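Local coordinates for vanadium-dependent haloperoxidase (Zobellia galactanivorans, PDB 4CIT), which probably catalyses the oxidation of iodide by hydrogen peroxide, as a vanadate-dependent iodoperoxidase of the PAP2 superfamily, at residues Pro211-Val223 against Gln435-Leu447. Residues are numbered along the deposited sequence; the frame is centred on the assembly and turned at random.
Sequences PFVLDSAAQFKPV and QGRDLGTFVVNKL
Lys446 extends from helix 426-446 and donates a hydrogen bond from NZ to the backbone oxygen Val213 O, 2.7 Å away. This is the last helix of the mainly helical vanadium haloperoxidase fold of the PAP2 superfamily, and the irregular loop 211-223 runs antiparallel along it. The bond uses a lone pair of the carbonyl and lies in its plane. Lys446 is stretched out to get there, with CG anti to the backbone N (chi1 -180°). Its methylenes slide past Val213, CD meeting Val213 CG1 tightly. A water accepts from Lys446 NZ and donates to Asp215 OD1. It joins two opposite charges that stand too far apart for a salt bridge. Asp323 accepts from the backbone N of Val213 and of Leu214, which ties the loop to helix 307-335 as well. The loop holds its own shape too: Asp215 N donates to Gln219 OE1.

The bond from Asp215 N to OE1 probably helps fix the Gln219 amide, whose NE2 lies over one face of the Phe442 ring. NE2 sits 3.3 Å above the ring plane, toward the rim, and the two planes are 78° apart. Val213 O comes to the edge of the same ring. Phe220 lies flat on the helix backbone in a CH-pi contact, Leu439 CA being 3.9 Å from its ring centroid. Phe220 CZ touches Phe442 CB, and the two rings meet obliquely at 55°. Leu214 CD2 lies at the edge of the Phe220 ring, in its plane, and touches Leu439 CD1.

Toward the vanadate site, the amide of Gln435 is satisfied outside the contact: NE2 donates to Ser327 OG, and OE1 is hydrogen-bonded to Thr365 OG1. Pro222 packs on this amide, with its CG 3.6 Å from Gln435 OE1.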
loop_
_atom_site.group_PDB
_atom_site.type_symbol
_atom_site.label_atom_id
_atom_site.label_comp_id
_atom_site.label_asym_id
_atom_site.label_seq_id
_atom_site.Cartn_x
_atom_site.Cartn_y
_atom_site.Cartn_z
ATOM N N PRO A 211 -14.233 -3.974 -0.937
ATOM C CA PRO A 211 -13.512 -2.830 -0.398
ATOM C C PRO A 211 -13.756 -2.608 1.101
ATOM O O PRO A 211 -14.778 -3.082 1.669
ATOM C CB PRO A 211 -14.093 -1.653 -1.178
ATOM C CG PRO A 211 -15.082 -2.174 -2.120
ATOM C CD PRO A 211 -15.387 -3.602 -1.746
ATOM N N PHE A 212 -12.813 -1.997 1.790
ATOM C CA PHE A 212 -13.023 -1.641 3.215
ATOM C C PHE A 212 -13.999 -0.527 3.472
ATOM O O PHE A 212 -14.823 -0.613 4.393
ATOM C CB PHE A 212 -11.661 -1.251 3.833
ATOM C CG PHE A 212 -10.735 -2.400 4.050
ATOM C CD1 PHE A 212 -10.941 -3.318 5.088
ATOM C CD2 PHE A 212 -9.664 -2.637 3.204
ATOM C CE1 PHE A 212 -10.033 -4.352 5.292
ATOM C CE2 PHE A 212 -8.797 -3.738 3.371
ATOM C CZ PHE A 212 -8.952 -4.551 4.496
ATOM N N VAL A 213 -13.899 0.564 2.700
ATOM C CA VAL A 213 -14.655 1.822 2.948
ATOM C C VAL A 213 -15.540 2.235 1.750
ATOM O O VAL A 213 -16.632 2.861 1.872
ATOM C CB VAL A 213 -13.646 2.991 3.220
ATOM C CG1 VAL A 213 -14.350 4.195 3.752
ATOM C CG2 VAL A 213 -12.521 2.594 4.183
ATOM N N LEU A 214 -15.082 1.918 0.537
ATOM C CA LEU A 214 -15.815 2.314 -0.669
ATOM C C LEU A 214 -17.179 1.689 -0.659
ATOM O O LEU A 214 -17.362 0.573 -0.142
ATOM C CB LEU A 214 -15.161 1.859 -1.940
ATOM C CG LEU A 214 -13.710 2.285 -2.141
ATOM C CD1 LEU A 214 -13.157 1.710 -3.441
ATOM C CD2 LEU A 214 -13.619 3.775 -2.058
ATOM N N ASP A 215 -18.128 2.420 -1.226
ATOM C CA ASP A 215 -19.460 1.840 -1.473
ATOM C C ASP A 215 -19.453 0.805 -2.584
ATOM O O ASP A 215 -20.241 -0.168 -2.581
ATOM C CB ASP A 215 -20.436 2.961 -1.786
ATOM C CG ASP A 215 -20.613 3.918 -0.615
ATOM O OD1 ASP A 215 -20.747 3.459 0.542
ATOM O OD2 ASP A 215 -20.589 5.162 -0.872
ATOM N N SER A 216 -18.507 0.957 -3.533
ATOM C CA SER A 216 -18.307 -0.033 -4.590
ATOM C C SER A 216 -16.973 0.202 -5.185
ATOM O O SER A 216 -16.459 1.288 -5.065
ATOM C CB SER A 216 -19.351 0.020 -5.696
ATOM O OG SER A 216 -19.145 1.150 -6.525
ATOM N N ALA A 217 -16.452 -0.821 -5.851
ATOM C CA ALA A 217 -15.116 -0.694 -6.459
ATOM C C ALA A 217 -14.965 0.491 -7.398
ATOM O O ALA A 217 -13.902 1.052 -7.534
ATOM C CB ALA A 217 -14.721 -1.988 -7.148
ATOM N N ALA A 218 -16.019 0.765 -8.155
ATOM C CA ALA A 218 -16.079 1.849 -9.113
ATOM C C ALA A 218 -16.440 3.240 -8.623
ATOM O O ALA A 218 -16.568 4.146 -9.447
ATOM C CB ALA A 218 -17.053 1.470 -10.292
ATOM N N GLN A 219 -16.464 3.472 -7.328
ATOM C CA GLN A 219 -16.913 4.710 -6.763
ATOM C C GLN A 219 -16.098 5.922 -7.249
ATOM O O GLN A 219 -16.623 7.060 -7.342
ATOM C CB GLN A 219 -16.940 4.601 -5.252
ATOM C CG GLN A 219 -17.535 5.837 -4.567
ATOM C CD GLN A 219 -17.560 5.702 -3.098
ATOM O OE1 GLN A 219 -17.342 4.631 -2.572
ATOM N NE2 GLN A 219 -17.767 6.823 -2.406
ATOM N N PHE A 220 -14.816 5.701 -7.470
ATOM C CA PHE A 220 -13.946 6.735 -7.923
ATOM C C PHE A 220 -13.445 6.535 -9.341
ATOM O O PHE A 220 -12.329 7.009 -9.710
ATOM C CB PHE A 220 -12.805 6.873 -6.875
ATOM C CG PHE A 220 -13.324 7.488 -5.601
ATOM C CD1 PHE A 220 -13.579 8.847 -5.512
ATOM C CD2 PHE A 220 -13.664 6.658 -4.536
ATOM C CE1 PHE A 220 -14.149 9.382 -4.338
ATOM C CE2 PHE A 220 -14.273 7.163 -3.403
ATOM C CZ PHE A 220 -14.521 8.525 -3.319
ATOM N N LYS A 221 -14.245 5.923 -10.168
ATOM C CA LYS A 221 -13.924 5.753 -11.604
ATOM C C LYS A 221 -13.584 7.171 -12.168
ATOM O O LYS A 221 -14.431 8.057 -12.014
ATOM C CB LYS A 221 -15.163 5.283 -12.327
ATOM C CG LYS A 221 -15.020 5.196 -13.834
ATOM C CD LYS A 221 -16.179 4.401 -14.451
ATOM C CE LYS A 221 -17.496 5.133 -14.464
ATOM N NZ LYS A 221 -17.357 6.450 -15.123
ATOM N N PRO A 222 -12.462 7.292 -12.906
ATOM C CA PRO A 222 -12.061 8.572 -13.432
ATOM C C PRO A 222 -12.718 8.812 -14.793
ATOM O O PRO A 222 -13.398 7.953 -15.353
ATOM C CB PRO A 222 -10.582 8.460 -13.571
ATOM C CG PRO A 222 -10.281 7.050 -13.800
ATOM C CD PRO A 222 -11.363 6.342 -12.986
ATOM N N VAL A 223 -12.422 9.971 -15.351
ATOM C CA VAL A 223 -12.725 10.177 -16.755
ATOM C C VAL A 223 -11.980 9.126 -17.610
ATOM O O VAL A 223 -10.933 8.569 -17.190
ATOM C CB VAL A 223 -12.365 11.618 -17.221
ATOM C CG1 VAL A 223 -13.141 12.691 -16.431
ATOM C CG2 VAL A 223 -10.908 11.897 -17.070
ATOM N N GLN A 435 -7.663 10.915 -8.756
ATOM C CA GLN A 435 -8.396 9.711 -8.297
ATOM C C GLN A 435 -7.958 9.332 -6.892
ATOM O O GLN A 435 -8.830 9.130 -6.007
ATOM C CB GLN A 435 -8.185 8.596 -9.293
ATOM C CG GLN A 435 -8.932 7.301 -8.941
ATOM C CD GLN A 435 -8.746 6.217 -9.996
ATOM O OE1 GLN A 435 -8.091 6.385 -11.043
ATOM N NE2 GLN A 435 -9.164 5.030 -9.626
ATOM N N GLY A 436 -6.670 9.210 -6.611
ATOM C CA GLY A 436 -6.213 8.825 -5.292
ATOM C C GLY A 436 -6.487 9.881 -4.189
ATOM O O GLY A 436 -6.907 9.542 -3.098
ATOM N N ARG A 437 -6.326 11.160 -4.533
ATOM C CA ARG A 437 -6.585 12.246 -3.596
ATOM C C ARG A 437 -8.105 12.304 -3.293
ATOM O O ARG A 437 -8.532 12.395 -2.101
ATOM C CB ARG A 437 -5.989 13.617 -4.105
ATOM C CG ARG A 437 -4.430 13.736 -4.002
ATOM C CD ARG A 437 -3.811 15.048 -4.629
ATOM N NE ARG A 437 -2.347 15.047 -4.446
ATOM C CZ ARG A 437 -1.389 15.579 -5.222
ATOM N NH1 ARG A 437 -1.661 16.271 -6.310
ATOM N NH2 ARG A 437 -0.112 15.388 -4.890
ATOM N N ASP A 438 -8.944 12.109 -4.306
ATOM C CA ASP A 438 -10.392 12.085 -4.100
ATOM C C ASP A 438 -10.786 10.901 -3.199
ATOM O O ASP A 438 -11.667 11.067 -2.261
ATOM C CB ASP A 438 -11.179 12.095 -5.374
ATOM C CG ASP A 438 -11.115 13.440 -6.148
ATOM O OD1 ASP A 438 -10.607 14.416 -5.577
ATOM O OD2 ASP A 438 -11.587 13.444 -7.322
ATOM N N LEU A 439 -10.233 9.727 -3.478
ATOM C CA LEU A 439 -10.521 8.535 -2.686
ATOM C C LEU A 439 -10.022 8.714 -1.219
ATOM O O LEU A 439 -10.721 8.377 -0.269
ATOM C CB LEU A 439 -9.930 7.303 -3.364
ATOM C CG LEU A 439 -10.211 5.948 -2.693
ATOM C CD1 LEU A 439 -10.156 4.830 -3.753
ATOM C CD2 LEU A 439 -9.165 5.681 -1.626
ATOM N N GLY A 440 -8.838 9.256 -1.042
ATOM C CA GLY A 440 -8.230 9.381 0.258
ATOM C C GLY A 440 -9.023 10.415 1.063
ATOM O O GLY A 440 -9.251 10.171 2.268
ATOM N N THR A 441 -9.530 11.482 0.394
ATOM C CA THR A 441 -10.436 12.467 1.019
ATOM C C THR A 441 -11.710 11.846 1.521
ATOM O O THR A 441 -12.168 12.107 2.663
ATOM C CB THR A 441 -10.679 13.681 0.073
ATOM O OG1 THR A 441 -9.365 14.266 -0.196
ATOM C CG2 THR A 441 -11.607 14.752 0.708
ATOM N N PHE A 442 -12.296 10.991 0.704
ATOM C CA PHE A 442 -13.502 10.294 1.115
ATOM C C PHE A 442 -13.222 9.414 2.376
ATOM O O PHE A 442 -14.045 9.368 3.325
ATOM C CB PHE A 442 -13.973 9.429 -0.057
ATOM C CG PHE A 442 -15.064 8.441 0.269
ATOM C CD1 PHE A 442 -16.424 8.852 0.384
ATOM C CD2 PHE A 442 -14.751 7.152 0.412
ATOM C CE1 PHE A 442 -17.430 7.957 0.773
ATOM C CE2 PHE A 442 -15.746 6.226 0.693
ATOM C CZ PHE A 442 -17.059 6.622 0.882
ATOM N N VAL A 443 -12.147 8.628 2.337
ATOM C CA VAL A 443 -11.779 7.759 3.476
ATOM C C VAL A 443 -11.590 8.609 4.725
ATOM O O VAL A 443 -12.133 8.267 5.790
ATOM C CB VAL A 443 -10.543 6.866 3.195
ATOM C CG1 VAL A 443 -10.049 6.174 4.457
ATOM C CG2 VAL A 443 -10.780 5.920 2.083
ATOM N N VAL A 444 -10.885 9.723 4.623
ATOM C CA VAL A 444 -10.654 10.502 5.834
ATOM C C VAL A 444 -11.937 11.191 6.357
ATOM O O VAL A 444 -12.102 11.371 7.542
ATOM C CB VAL A 444 -9.487 11.483 5.727
ATOM C CG1 VAL A 444 -8.235 10.728 5.449
ATOM C CG2 VAL A 444 -9.704 12.514 4.715
ATOM N N ASN A 445 -12.862 11.458 5.469
ATOM C CA ASN A 445 -14.124 12.123 5.830
ATOM C C ASN A 445 -15.081 11.102 6.334
ATOM O O ASN A 445 -16.046 11.501 7.049
ATOM C CB ASN A 445 -14.725 12.882 4.617
ATOM C CG ASN A 445 -14.027 14.189 4.354
ATOM O OD1 ASN A 445 -13.486 14.804 5.251
ATOM N ND2 ASN A 445 -14.052 14.638 3.102
ATOM N N LYS A 446 -14.927 9.834 5.934
ATOM C CA LYS A 446 -15.876 8.800 6.348
ATOM C C LYS A 446 -15.460 8.206 7.692
ATOM O O LYS A 446 -16.329 8.102 8.575
ATOM C CB LYS A 446 -16.077 7.761 5.266
ATOM C CG LYS A 446 -17.063 6.676 5.682
ATOM C CD LYS A 446 -17.362 5.792 4.522
ATOM C CE LYS A 446 -17.952 4.469 4.992
ATOM N NZ LYS A 446 -18.377 3.577 3.861
ATOM N N LEU A 447 -14.183 7.818 7.892
ATOM C CA LEU A 447 -13.743 7.106 9.093
ATOM C C LEU A 447 -13.585 8.030 10.311
ATOM O O LEU A 447 -12.830 9.000 10.286
ATOM C CB LEU A 447 -12.424 6.309 8.909
ATOM C CG LEU A 447 -12.497 5.261 7.783
ATOM C CD1 LEU A 447 -11.157 4.497 7.727
ATOM C CD2 LEU A 447 -13.679 4.315 7.961
HETATM O O HOH W 1 -20.304 5.263 2.676
#